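PDB 4JZA: uncharacterized protein from Legionella longbeachae NSW150, which probably removes the 3-phosphate from phosphatidylinositol 3-phosphate, acting as a phosphoinositide phosphatase at the interface between pathogen and host lipid metabolism. Local coordinates for residues G4-V9 with I31-Y36; E140-L145 with G610-G615; D144-L149 with Y159-D164. All blocks are in the same frame, centred on the assembly; numbering follows the deposited sequence.

All three contacts belong to one end of the central mixed sheet, where the strands run in the order 31-35, 5-10, 144-150, 159-166. Contact 1 joins the outermost pair and contact 3 the inner antiparallel pair; their centres lie about 9 Å apart, stitched by R8 O to L148 N (2.8 Å) and I6 O to V146 N (2.8 Å), both probable hydrogen bonds. Contact 2, about 13 Å from contact 1 and 15 Å from contact 3 between centres, shares D144 and L145 with the latter and ties the entry to strand 144-150 to helix 604-612. Further along the sheet, strand 545-549 leads into a C-x5-R sequence, as in cysteine-dependent phosphatases and probably the catalytic loop.

Contact 1 (G4-V9 with I31-Y36); sequences GIIVRV and ILETYY
R8 reaches across to Y35 and E33 while the backbones of the two strands run parallel, 4.6 Å apart at closest. R8 CB lies 3.8 Å from Y35 CD1. CG leaves CB anti to the carbonyl carbon (chi1 -64°), and a bend at chi3 then folds the guanidinium over towards the tyrosine. NE donates to a water 3.1 Å away; that water donates in turn to E33 OE1, bridging two opposite charges that stop short of a salt bridge. CZ sits 4.4 Å from the Y35 ring centroid in an off-centre cation-pi contact, the two planes 31° apart. At the tip NH2 passes Y35 CB and bonds to S602 O, and NH1 bonds to T147 OG1, so both ends of the guanidinium are held. Y35 OH is fixed by L148 O. On the face away from R8 and E33, V9 CG2 meets L32 CD2 at 3.7 Å. Five backbone bonds complete the pairing, from I31 N to I5 O at the start to Y35 N to V9 O at the end. This is the parallel strand pair of a beta-alpha-beta unit, with helix 17-26 making the crossover.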
ATOM      1  N   GLY A   4     -13.501 -18.579  -1.105  1.00 72.18           N
ATOM      2  CA  GLY A   4     -14.894 -18.587  -0.737  1.00 58.73           C
ATOM      3  C   GLY A   4     -15.656 -17.422  -1.312  1.00 54.42           C
ATOM      4  O   GLY A   4     -15.118 -16.640  -2.118  1.00 45.27           O
ATOM      5  N   ILE A   5     -16.929 -17.336  -0.907  1.00 47.67           N
ATOM      6  CA  ILE A   5     -17.867 -16.412  -1.479  1.00 43.72           C
ATOM      7  C   ILE A   5     -18.783 -15.820  -0.413  1.00 44.67           C
ATOM      8  O   ILE A   5     -19.331 -16.528   0.431  1.00 41.43           O
ATOM      9  CB  ILE A   5     -18.754 -17.093  -2.533  1.00 43.88           C
ATOM     10  CG1 ILE A   5     -17.916 -17.921  -3.508  1.00 43.79           C
ATOM     11  CG2 ILE A   5     -19.555 -16.040  -3.317  1.00 42.40           C
ATOM     12  CD1 ILE A   5     -18.679 -19.010  -4.229  1.00 44.18           C
ATOM     13  N   ILE A   6     -18.943 -14.508  -0.472  1.00 45.46           N
ATOM     14  CA  ILE A   6     -19.859 -13.825   0.391  1.00 48.60           C
ATOM     15  C   ILE A   6     -20.986 -13.243  -0.434  1.00 51.06           C
ATOM     16  O   ILE A   6     -20.767 -12.562  -1.454  1.00 53.30           O
ATOM     17  CB  ILE A   6     -19.140 -12.700   1.106  1.00 52.74           C
ATOM     18  CG1 ILE A   6     -18.032 -13.303   2.000  1.00 57.41           C
ATOM     19  CG2 ILE A   6     -20.121 -11.867   1.881  1.00 53.09           C
ATOM     20  CD1 ILE A   6     -17.376 -12.340   2.982  1.00 57.29           C
ATOM     21  N   VAL A   7     -22.199 -13.527  -0.003  1.00 49.96           N
ATOM     22  CA  VAL A   7     -23.372 -12.980  -0.630  1.00 49.31           C
ATOM     23  C   VAL A   7     -23.990 -12.052   0.389  1.00 49.13           C
ATOM     24  O   VAL A   7     -24.286 -12.460   1.506  1.00 49.23           O
ATOM     25  CB  VAL A   7     -24.363 -14.074  -0.992  1.00 54.07           C
ATOM     26  CG1 VAL A   7     -25.649 -13.466  -1.515  1.00 56.08           C
ATOM     27  CG2 VAL A   7     -23.742 -15.029  -2.018  1.00 57.26           C
ATOM     28  N   ARG A   8     -24.111 -10.788   0.002  1.00 48.08           N
ATOM     29  CA  ARG A   8     -24.626  -9.754   0.847  1.00 43.78           C
ATOM     30  C   ARG A   8     -26.052  -9.620   0.466  1.00 45.57           C
ATOM     31  O   ARG A   8     -26.395  -9.486  -0.716  1.00 41.99           O
ATOM     32  CB  ARG A   8     -23.898  -8.442   0.603  1.00 42.19           C
ATOM     33  CG  ARG A   8     -22.420  -8.531   0.963  1.00 40.26           C
ATOM     34  CD  ARG A   8     -21.680  -7.277   0.617  1.00 37.11           C
ATOM     35  NE  ARG A   8     -22.230  -6.161   1.347  1.00 36.53           N
ATOM     36  CZ  ARG A   8     -22.869  -5.136   0.780  1.00 40.90           C
ATOM     37  NH1 ARG A   8     -23.067  -5.038  -0.545  1.00 43.85           N
ATOM     38  NH2 ARG A   8     -23.328  -4.169   1.535  1.00 42.97           N
ATOM     39  N   VAL A   9     -26.865  -9.544   1.503  1.00 48.69           N
ATOM     40  CA  VAL A   9     -28.280  -9.721   1.412  1.00 50.67           C
ATOM     41  C   VAL A   9     -28.946  -8.665   2.288  1.00 48.02           C
ATOM     42  O   VAL A   9     -28.562  -8.497   3.397  1.00 51.13           O
ATOM     43  CB  VAL A   9     -28.512 -11.149   1.875  1.00 54.29           C
ATOM     44  CG1 VAL A   9     -29.673 -11.268   2.824  1.00 63.96           C
ATOM     45  CG2 VAL A   9     -28.652 -12.062   0.674  1.00 56.08           C
ATOM     46  N   ILE A  31     -21.219 -17.833   1.913  1.00 62.98           N
ATOM     47  CA  ILE A  31     -21.605 -17.374   3.235  1.00 58.30           C
ATOM     48  C   ILE A  31     -22.535 -16.186   3.036  1.00 58.56           C
ATOM     49  O   ILE A  31     -22.316 -15.363   2.163  1.00 54.76           O
ATOM     50  CB  ILE A  31     -20.408 -16.844   4.001  1.00 60.88           C
ATOM     51  CG1 ILE A  31     -19.244 -17.810   3.918  1.00 69.23           C
ATOM     52  CG2 ILE A  31     -20.771 -16.588   5.447  1.00 64.22           C
ATOM     53  CD1 ILE A  31     -19.512 -19.148   4.576  1.00 76.61           C
ATOM     54  N   LEU A  32     -23.563 -16.094   3.865  1.00 60.68           N
ATOM     55  CA  LEU A  32     -24.467 -14.967   3.845  1.00 59.18           C
ATOM     56  C   LEU A  32     -23.975 -13.914   4.775  1.00 56.03           C
ATOM     57  O   LEU A  32     -23.449 -14.213   5.836  1.00 51.47           O
ATOM     58  CB  LEU A  32     -25.857 -15.342   4.323  1.00 63.62           C
ATOM     59  CG  LEU A  32     -26.705 -16.007   3.261  1.00 69.61           C
ATOM     60  CD1 LEU A  32     -27.950 -16.616   3.886  1.00 71.23           C
ATOM     61  CD2 LEU A  32     -27.055 -14.982   2.188  1.00 69.29           C
ATOM     62  N   GLU A  33     -24.183 -12.673   4.356  1.00 55.39           N
ATOM     63  CA  GLU A  33     -23.841 -11.486   5.125  1.00 54.08           C
ATOM     64  C   GLU A  33     -24.923 -10.463   4.946  1.00 49.42           C
ATOM     65  O   GLU A  33     -25.381 -10.226   3.846  1.00 50.53           O
ATOM     66  CB  GLU A  33     -22.544 -10.923   4.610  1.00 55.65           C
ATOM     67  CG  GLU A  33     -21.998  -9.781   5.409  1.00 60.11           C
ATOM     68  CD  GLU A  33     -20.557  -9.565   5.075  1.00 60.17           C
ATOM     69  OE1 GLU A  33     -20.232  -8.483   4.562  1.00 65.49           O
ATOM     70  OE2 GLU A  33     -19.785 -10.516   5.283  1.00 57.77           O
ATOM     71  N   THR A  34     -25.323  -9.847   6.034  1.00 49.35           N
ATOM     72  CA  THR A  34     -26.411  -8.898   6.002  1.00 48.24           C
ATOM     73  C   THR A  34     -25.926  -7.469   5.841  1.00 51.59           C
ATOM     74  O   THR A  34     -24.903  -7.075   6.464  1.00 58.01           O
ATOM     75  CB  THR A  34     -27.162  -9.001   7.301  1.00 48.38           C
ATOM     76  OG1 THR A  34     -27.982 -10.149   7.210  1.00 50.51           O
ATOM     77  CG2 THR A  34     -28.069  -7.870   7.469  1.00 51.42           C
ATOM     78  N   TYR A  35     -26.634  -6.677   5.025  1.00 49.16           N
ATOM     79  CA  TYR A  35     -26.389  -5.217   4.982  1.00 49.88           C
ATOM     80  C   TYR A  35     -27.664  -4.417   5.202  1.00 52.92           C
ATOM     81  O   TYR A  35     -28.752  -4.943   5.070  1.00 53.58           O
ATOM     82  CB  TYR A  35     -25.711  -4.793   3.672  1.00 47.03           C
ATOM     83  CG  TYR A  35     -26.548  -4.912   2.401  1.00 48.92           C
ATOM     84  CD1 TYR A  35     -26.718  -6.129   1.748  1.00 49.71           C
ATOM     85  CD2 TYR A  35     -27.116  -3.797   1.817  1.00 51.04           C
ATOM     86  CE1 TYR A  35     -27.448  -6.215   0.571  1.00 48.61           C
ATOM     87  CE2 TYR A  35     -27.828  -3.873   0.628  1.00 47.80           C
ATOM     88  CZ  TYR A  35     -27.988  -5.076   0.011  1.00 49.84           C
ATOM     89  OH  TYR A  35     -28.723  -5.122  -1.159  1.00 52.57           O
ATOM     90  N   TYR A  36     -27.502  -3.142   5.544  1.00 57.12           N
ATOM     91  CA  TYR A  36     -28.609  -2.219   5.820  1.00 57.59           C
ATOM     92  C   TYR A  36     -28.646  -1.075   4.806  1.00 54.90           C
ATOM     93  O   TYR A  36     -27.799  -0.989   3.929  1.00 49.84           O
ATOM     94  CB  TYR A  36     -28.438  -1.662   7.227  1.00 62.21           C
ATOM     95  CG  TYR A  36     -28.360  -2.757   8.265  1.00 67.80           C
ATOM     96  CD1 TYR A  36     -27.168  -3.470   8.482  1.00 73.26           C
ATOM     97  CD2 TYR A  36     -29.474  -3.081   9.026  1.00 69.20           C
ATOM     98  CE1 TYR A  36     -27.105  -4.481   9.434  1.00 77.41           C
ATOM     99  CE2 TYR A  36     -29.423  -4.073   9.979  1.00 73.72           C
ATOM    100  CZ  TYR A  36     -28.244  -4.776  10.180  1.00 79.07           C
ATOM    101  OH  TYR A  36     -28.231  -5.762  11.137  1.00 80.03           O
TER
HETATM  102  O   HOH W   1     -21.828  -6.154   4.404  1.00 43.33           O

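Contact 2 (E140-L145 with G610-G615); sequences EGRYDL and GQNAPG
R142 and Q611 face each other with their CA atoms 7.3 Å apart, the first in the loop that follows helix 122-140 and the second near the end of helix 604-612. The R142 chain runs extended from CG to NE, with CG anti to the backbone N (chi1 -168°), and crosses the Q611 side chain at about a right angle. NE gives a 2.8 Å hydrogen bond to Q611 OE1, approaching from above the amide's carbonyl plane rather than along a lone pair. The other half of the same amide is a donor: Q611 NE2 bonds to Y143 O at 2.9 Å, bent to 139° at the hydrogen. A water closes the triangle, donating to Q611 OE1 (2.8 Å) and to Y143 O (3.0 Å). Both ends are thus engaged, which supports the amide's modelled orientation: R142 NE can only donate and Y143 O only accept. L145 CD1 lies alongside, 4.0 Å from Q611 NE2. R142 NH1 bonds to N350 OD1 and NH2 to H608 O, while N612 OD1 accepts from S340 N. Helix 604-612 is fastened in this way against the lead-in to strand 144-150, beside strand 159-166 and the loop holding S340.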
ATOM      1  N   GLU A 140      -3.535 -14.067   2.618  1.00 52.52           N
ATOM      2  CA  GLU A 140      -4.808 -14.510   3.117  1.00 54.35           C
ATOM      3  C   GLU A 140      -5.732 -14.862   1.957  1.00 52.21           C
ATOM      4  O   GLU A 140      -6.622 -15.666   2.124  1.00 51.61           O
ATOM      5  CB  GLU A 140      -5.450 -13.378   3.923  1.00 63.29           C
ATOM      6  CG  GLU A 140      -6.119 -13.768   5.238  1.00 79.71           C
ATOM      7  CD  GLU A 140      -6.758 -12.560   5.973  1.00 98.61           C
ATOM      8  OE1 GLU A 140      -7.514 -11.771   5.346  1.00 98.63           O
ATOM      9  OE2 GLU A 140      -6.517 -12.374   7.194  1.00113.15           O
ATOM     10  N   GLY A 141      -5.537 -14.265   0.780  1.00 47.22           N
ATOM     11  CA  GLY A 141      -6.478 -14.463  -0.322  1.00 46.27           C
ATOM     12  C   GLY A 141      -7.698 -13.548  -0.273  1.00 44.91           C
ATOM     13  O   GLY A 141      -7.865 -12.796   0.662  1.00 44.66           O
ATOM     14  N   ARG A 142      -8.583 -13.645  -1.263  1.00 42.48           N
ATOM     15  CA  ARG A 142      -9.771 -12.788  -1.340  1.00 40.54           C
ATOM     16  C   ARG A 142     -11.042 -13.591  -1.571  1.00 41.07           C
ATOM     17  O   ARG A 142     -11.060 -14.481  -2.433  1.00 38.69           O
ATOM     18  CB  ARG A 142      -9.622 -11.795  -2.508  1.00 40.67           C
ATOM     19  CG  ARG A 142     -10.642 -10.653  -2.543  1.00 39.58           C
ATOM     20  CD  ARG A 142     -10.533  -9.870  -3.847  1.00 42.23           C
ATOM     21  NE  ARG A 142     -11.124  -8.521  -3.800  1.00 39.90           N
ATOM     22  CZ  ARG A 142     -10.826  -7.528  -4.655  1.00 40.80           C
ATOM     23  NH1 ARG A 142      -9.966  -7.697  -5.649  1.00 43.19           N
ATOM     24  NH2 ARG A 142     -11.365  -6.328  -4.504  1.00 42.19           N
ATOM     25  N   TYR A 143     -12.092 -13.249  -0.820  1.00 41.79           N
ATOM     26  CA  TYR A 143     -13.445 -13.754  -1.023  1.00 42.63           C
ATOM     27  C   TYR A 143     -14.078 -13.090  -2.222  1.00 42.61           C
ATOM     28  O   TYR A 143     -13.989 -11.892  -2.341  1.00 38.15           O
ATOM     29  CB  TYR A 143     -14.342 -13.383   0.150  1.00 46.92           C
ATOM     30  CG  TYR A 143     -14.214 -14.253   1.354  1.00 53.63           C
ATOM     31  CD1 TYR A 143     -15.014 -15.387   1.490  1.00 59.84           C
ATOM     32  CD2 TYR A 143     -13.340 -13.921   2.385  1.00 60.08           C
ATOM     33  CE1 TYR A 143     -14.918 -16.192   2.595  1.00 63.92           C
ATOM     34  CE2 TYR A 143     -13.242 -14.718   3.504  1.00 66.70           C
ATOM     35  CZ  TYR A 143     -14.027 -15.850   3.587  1.00 70.63           C
ATOM     36  OH  TYR A 143     -13.927 -16.646   4.673  1.00 84.92           O
ATOM     37  N   ASP A 144     -14.764 -13.867  -3.076  1.00 44.69           N
ATOM     38  CA  ASP A 144     -15.661 -13.291  -4.085  1.00 44.50           C
ATOM     39  C   ASP A 144     -16.868 -12.700  -3.385  1.00 43.43           C
ATOM     40  O   ASP A 144     -17.307 -13.116  -2.294  1.00 37.14           O
ATOM     41  CB  ASP A 144     -16.218 -14.313  -5.089  1.00 48.11           C
ATOM     42  CG  ASP A 144     -15.149 -15.101  -5.834  1.00 47.82           C
ATOM     43  OD1 ASP A 144     -13.985 -14.698  -5.901  1.00 52.76           O
ATOM     44  OD2 ASP A 144     -15.505 -16.157  -6.384  1.00 51.65           O
ATOM     45  N   LEU A 145     -17.442 -11.743  -4.085  1.00 48.88           N
ATOM     46  CA  LEU A 145     -18.452 -10.878  -3.519  1.00 47.99           C
ATOM     47  C   LEU A 145     -19.638 -10.820  -4.409  1.00 43.83           C
ATOM     48  O   LEU A 145     -19.492 -10.543  -5.600  1.00 42.72           O
ATOM     49  CB  LEU A 145     -17.876  -9.488  -3.413  1.00 51.95           C
ATOM     50  CG  LEU A 145     -18.529  -8.653  -2.342  1.00 56.32           C
ATOM     51  CD1 LEU A 145     -18.161  -9.168  -0.964  1.00 56.51           C
ATOM     52  CD2 LEU A 145     -17.974  -7.258  -2.517  1.00 62.50           C
ATOM     53  N   GLY A 610     -13.062  -2.189  -0.228  1.00 38.39           N
ATOM     54  CA  GLY A 610     -12.641  -2.500   1.161  1.00 37.19           C
ATOM     55  C   GLY A 610     -11.745  -3.705   1.276  1.00 36.17           C
ATOM     56  O   GLY A 610     -10.849  -3.766   2.118  1.00 36.41           O
ATOM     57  N   GLN A 611     -11.969  -4.681   0.428  1.00 36.57           N
ATOM     58  CA  GLN A 611     -11.165  -5.862   0.494  1.00 38.35           C
ATOM     59  C   GLN A 611      -9.684  -5.594   0.204  1.00 39.75           C
ATOM     60  O   GLN A 611      -8.835  -6.376   0.599  1.00 43.57           O
ATOM     61  CB  GLN A 611     -11.687  -6.884  -0.478  1.00 39.32           C
ATOM     62  CG  GLN A 611     -13.052  -7.455  -0.111  1.00 38.94           C
ATOM     63  CD  GLN A 611     -13.586  -8.373  -1.203  1.00 40.09           C
ATOM     64  OE1 GLN A 611     -13.465  -8.104  -2.408  1.00 41.72           O
ATOM     65  NE2 GLN A 611     -14.150  -9.450  -0.800  1.00 41.69           N
ATOM     66  N   ASN A 612      -9.402  -4.519  -0.516  1.00 40.31           N
ATOM     67  CA  ASN A 612      -8.041  -4.038  -0.711  1.00 38.65           C
ATOM     68  C   ASN A 612      -7.361  -3.529   0.554  1.00 37.14           C
ATOM     69  O   ASN A 612      -6.179  -3.746   0.753  1.00 36.92           O
ATOM     70  CB  ASN A 612      -7.992  -2.988  -1.812  1.00 38.68           C
ATOM     71  CG  ASN A 612      -8.210  -3.576  -3.183  1.00 37.43           C
ATOM     72  OD1 ASN A 612      -7.281  -4.037  -3.822  1.00 38.81           O
ATOM     73  ND2 ASN A 612      -9.439  -3.557  -3.638  1.00 38.32           N
ATOM     74  N   ALA A 613      -8.105  -2.813   1.387  1.00 37.26           N
ATOM     75  CA  ALA A 613      -7.658  -2.451   2.724  1.00 36.05           C
ATOM     76  C   ALA A 613      -8.845  -2.443   3.667  1.00 34.99           C
ATOM     77  O   ALA A 613      -9.563  -1.457   3.729  1.00 36.10           O
ATOM     78  CB  ALA A 613      -6.990  -1.094   2.704  1.00 36.93           C
ATOM     79  N   PRO A 614      -9.021  -3.586   4.463  1.00 35.18           N
ATOM     80  CA  PRO A 614     -10.308  -3.598   5.189  1.00 35.67           C
ATOM     81  C   PRO A 614     -10.560  -2.421   6.120  1.00 37.76           C
ATOM     82  O   PRO A 614      -9.671  -1.976   6.823  1.00 38.65           O
ATOM     83  CB  PRO A 614     -10.245  -4.884   6.001  1.00 34.34           C
ATOM     84  CG  PRO A 614      -9.515  -5.807   5.129  1.00 36.58           C
ATOM     85  CD  PRO A 614      -8.364  -4.960   4.727  1.00 37.31           C
ATOM     86  N   GLY A 615     -11.805  -1.957   6.128  1.00 40.22           N
ATOM     87  CA  GLY A 615     -12.217  -0.741   6.797  1.00 39.35           C
ATOM     88  C   GLY A 615     -12.144   0.473   5.899  1.00 40.49           C
ATOM     89  O   GLY A 615     -12.431   1.587   6.299  1.00 41.13           O
TER
HETATM   90  O   HOH W   2     -14.250  -9.791  -4.482  1.00 30.11           O

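Contact 3 (D144-L149 with Y159-D164); sequences DLVTLL and YVLQVD
L148 meets Y159 and L161 on one face of the antiparallel pair, with V146 and V163 beside them. L148 CD2 touches Y159 CD2 at 3.5 Å, and L148 CG rests on L161 CD1 at 3.6 Å. The V146 branch CG1, placed anti to the backbone N (chi1 177°), comes against L161 CG at 3.8 Å and reaches V163 CG2 at 4.1 Å. These four aliphatic residues occupy the non-hydrogen-bonded pairs. Alternating with them, the hydrogen-bonded pairs L145-D164, T147-Q162 and L149-V160 each carry two backbone bonds and fix the register. The shortest, V160 N to L149 O, is 2.7 Å. The longest, L145 N to D164 O, is 3.1 Å. In the next shell L357 and L356 of strand 352-359 lie against L161 and V160, while I5 and V7 of strand 5-10 pack on V146. The other face mixes T147, Q162 and D164 with L145, L149 and V160, and L145, Q162 and D164 meet helix 604-612. H604 bridges the strands, ND1 to T147 OG1 and NE2 to D164 OD1; D164 OD2 forms a salt bridge with R374 of strand 365-374, and Q162 NE2 bonds to S602 OG at the end of helix 587-602. R374 probably balances the charge of the buried D164. The chemistry divides the hairpin: one face is mainly apolar, whereas buried polar groups on the other are satisfied by H604, S602 and R374.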
ATOM      1  N   ASP A 144     -14.764 -13.867  -3.076  1.00 44.69           N
ATOM      2  CA  ASP A 144     -15.661 -13.291  -4.085  1.00 44.50           C
ATOM      3  C   ASP A 144     -16.868 -12.700  -3.385  1.00 43.43           C
ATOM      4  O   ASP A 144     -17.307 -13.116  -2.294  1.00 37.14           O
ATOM      5  CB  ASP A 144     -16.218 -14.313  -5.089  1.00 48.11           C
ATOM      6  CG  ASP A 144     -15.149 -15.101  -5.834  1.00 47.82           C
ATOM      7  OD1 ASP A 144     -13.985 -14.698  -5.901  1.00 52.76           O
ATOM      8  OD2 ASP A 144     -15.505 -16.157  -6.384  1.00 51.65           O
ATOM      9  N   LEU A 145     -17.442 -11.743  -4.085  1.00 48.88           N
ATOM     10  CA  LEU A 145     -18.452 -10.878  -3.519  1.00 47.99           C
ATOM     11  C   LEU A 145     -19.638 -10.820  -4.409  1.00 43.83           C
ATOM     12  O   LEU A 145     -19.492 -10.543  -5.600  1.00 42.72           O
ATOM     13  CB  LEU A 145     -17.876  -9.488  -3.413  1.00 51.95           C
ATOM     14  CG  LEU A 145     -18.529  -8.653  -2.342  1.00 56.32           C
ATOM     15  CD1 LEU A 145     -18.161  -9.168  -0.964  1.00 56.51           C
ATOM     16  CD2 LEU A 145     -17.974  -7.258  -2.517  1.00 62.50           C
ATOM     17  N   VAL A 146     -20.796 -11.123  -3.840  1.00 42.50           N
ATOM     18  CA  VAL A 146     -22.064 -11.065  -4.564  1.00 41.51           C
ATOM     19  C   VAL A 146     -22.967 -10.204  -3.729  1.00 38.51           C
ATOM     20  O   VAL A 146     -23.010 -10.370  -2.530  1.00 37.02           O
ATOM     21  CB  VAL A 146     -22.713 -12.455  -4.683  1.00 43.12           C
ATOM     22  CG1 VAL A 146     -24.053 -12.350  -5.378  1.00 43.54           C
ATOM     23  CG2 VAL A 146     -21.815 -13.431  -5.415  1.00 42.38           C
ATOM     24  N   THR A 147     -23.659  -9.270  -4.346  1.00 39.99           N
ATOM     25  CA  THR A 147     -24.612  -8.443  -3.618  1.00 41.66           C
ATOM     26  C   THR A 147     -26.018  -8.596  -4.238  1.00 45.21           C
ATOM     27  O   THR A 147     -26.272  -8.288  -5.397  1.00 46.16           O
ATOM     28  CB  THR A 147     -24.185  -6.955  -3.567  1.00 40.23           C
ATOM     29  OG1 THR A 147     -22.885  -6.804  -2.911  1.00 36.52           O
ATOM     30  CG2 THR A 147     -25.249  -6.142  -2.813  1.00 39.17           C
ATOM     31  N   LEU A 148     -26.948  -9.028  -3.400  1.00 47.06           N
ATOM     32  CA  LEU A 148     -28.312  -9.269  -3.826  1.00 48.67           C
ATOM     33  C   LEU A 148     -29.230  -8.127  -3.445  1.00 46.36           C
ATOM     34  O   LEU A 148     -29.310  -7.732  -2.294  1.00 45.09           O
ATOM     35  CB  LEU A 148     -28.828 -10.563  -3.210  1.00 52.32           C
ATOM     36  CG  LEU A 148     -30.249 -10.991  -3.551  1.00 55.30           C
ATOM     37  CD1 LEU A 148     -30.363 -12.497  -3.429  1.00 57.65           C
ATOM     38  CD2 LEU A 148     -31.249 -10.314  -2.633  1.00 54.64           C
ATOM     39  N   LEU A 149     -29.919  -7.605  -4.447  1.00 50.26           N
ATOM     40  CA  LEU A 149     -30.872  -6.527  -4.282  1.00 53.58           C
ATOM     41  C   LEU A 149     -32.220  -6.942  -4.848  1.00 53.52           C
ATOM     42  O   LEU A 149     -32.285  -7.457  -5.961  1.00 50.93           O
ATOM     43  CB  LEU A 149     -30.370  -5.294  -5.021  1.00 56.31           C
ATOM     44  CG  LEU A 149     -30.807  -3.926  -4.522  1.00 57.03           C
ATOM     45  CD1 LEU A 149     -30.662  -3.847  -3.021  1.00 60.38           C
ATOM     46  CD2 LEU A 149     -29.969  -2.859  -5.193  1.00 60.91           C
ATOM     47  N   TYR A 159     -34.869 -10.375  -8.381  1.00 57.87           N
ATOM     48  CA  TYR A 159     -33.684  -9.941  -7.672  1.00 56.16           C
ATOM     49  C   TYR A 159     -32.568  -9.645  -8.643  1.00 53.04           C
ATOM     50  O   TYR A 159     -32.418 -10.319  -9.648  1.00 48.63           O
ATOM     51  CB  TYR A 159     -33.242 -11.008  -6.680  1.00 55.65           C
ATOM     52  CG  TYR A 159     -34.309 -11.381  -5.696  1.00 61.71           C
ATOM     53  CD1 TYR A 159     -35.376 -12.173  -6.071  1.00 66.17           C
ATOM     54  CD2 TYR A 159     -34.256 -10.941  -4.394  1.00 66.09           C
ATOM     55  CE1 TYR A 159     -36.358 -12.515  -5.170  1.00 65.21           C
ATOM     56  CE2 TYR A 159     -35.233 -11.278  -3.489  1.00 66.20           C
ATOM     57  CZ  TYR A 159     -36.279 -12.064  -3.884  1.00 66.21           C
ATOM     58  OH  TYR A 159     -37.247 -12.400  -2.977  1.00 72.07           O
ATOM     59  N   VAL A 160     -31.774  -8.640  -8.322  1.00 53.71           N
ATOM     60  CA  VAL A 160     -30.632  -8.281  -9.135  1.00 51.08           C
ATOM     61  C   VAL A 160     -29.372  -8.594  -8.351  1.00 47.98           C
ATOM     62  O   VAL A 160     -29.266  -8.259  -7.184  1.00 45.93           O
ATOM     63  CB  VAL A 160     -30.676  -6.799  -9.547  1.00 52.77           C
ATOM     64  CG1 VAL A 160     -29.333  -6.331 -10.083  1.00 54.42           C
ATOM     65  CG2 VAL A 160     -31.750  -6.590 -10.596  1.00 52.12           C
ATOM     66  N   LEU A 161     -28.432  -9.264  -9.003  1.00 49.63           N
ATOM     67  CA  LEU A 161     -27.180  -9.627  -8.372  1.00 47.31           C
ATOM     68  C   LEU A 161     -26.028  -8.904  -9.022  1.00 44.53           C
ATOM     69  O   LEU A 161     -25.832  -8.996 -10.221  1.00 46.42           O
ATOM     70  CB  LEU A 161     -26.946 -11.129  -8.497  1.00 49.28           C
ATOM     71  CG  LEU A 161     -27.317 -12.022  -7.318  1.00 51.46           C
ATOM     72  CD1 LEU A 161     -28.629 -11.599  -6.700  1.00 50.98           C
ATOM     73  CD2 LEU A 161     -27.391 -13.470  -7.755  1.00 54.42           C
ATOM     74  N   GLN A 162     -25.253  -8.198  -8.213  1.00 43.45           N
ATOM     75  CA  GLN A 162     -23.974  -7.674  -8.648  1.00 41.11           C
ATOM     76  C   GLN A 162     -22.942  -8.674  -8.176  1.00 39.32           C
ATOM     77  O   GLN A 162     -22.965  -9.099  -7.021  1.00 37.81           O
ATOM     78  CB  GLN A 162     -23.706  -6.331  -8.028  1.00 43.52           C
ATOM     79  CG  GLN A 162     -24.802  -5.304  -8.221  1.00 45.97           C
ATOM     80  CD  GLN A 162     -24.417  -4.078  -7.475  1.00 47.49           C
ATOM     81  OE1 GLN A 162     -23.376  -3.637  -7.655  1.00 54.64           O
ATOM     82  NE2 GLN A 162     -25.196  -3.525  -6.701  1.00 44.37           N
ATOM     83  N   VAL A 163     -22.066  -9.073  -9.081  1.00 38.08           N
ATOM     84  CA  VAL A 163     -21.106 -10.126  -8.821  1.00 40.26           C
ATOM     85  C   VAL A 163     -19.665  -9.725  -9.144  1.00 40.41           C
ATOM     86  O   VAL A 163     -19.385  -9.243 -10.257  1.00 45.00           O
ATOM     87  CB  VAL A 163     -21.459 -11.321  -9.688  1.00 41.08           C
ATOM     88  CG1 VAL A 163     -20.444 -12.440  -9.539  1.00 42.35           C
ATOM     89  CG2 VAL A 163     -22.814 -11.823  -9.284  1.00 44.15           C
ATOM     90  N   ASP A 164     -18.738  -9.932  -8.212  1.00 39.91           N
ATOM     91  CA  ASP A 164     -17.288  -9.742  -8.546  1.00 42.03           C
ATOM     92  C   ASP A 164     -16.480 -10.933  -8.129  1.00 41.05           C
ATOM     93  O   ASP A 164     -16.362 -11.236  -6.948  1.00 40.35           O
ATOM     94  CB  ASP A 164     -16.682  -8.471  -7.921  1.00 42.59           C
ATOM     95  CG  ASP A 164     -17.047  -7.199  -8.679  1.00 43.95           C
ATOM     96  OD1 ASP A 164     -18.174  -6.703  -8.518  1.00 47.75           O
ATOM     97  OD2 ASP A 164     -16.214  -6.681  -9.432  1.00 43.34           O
TER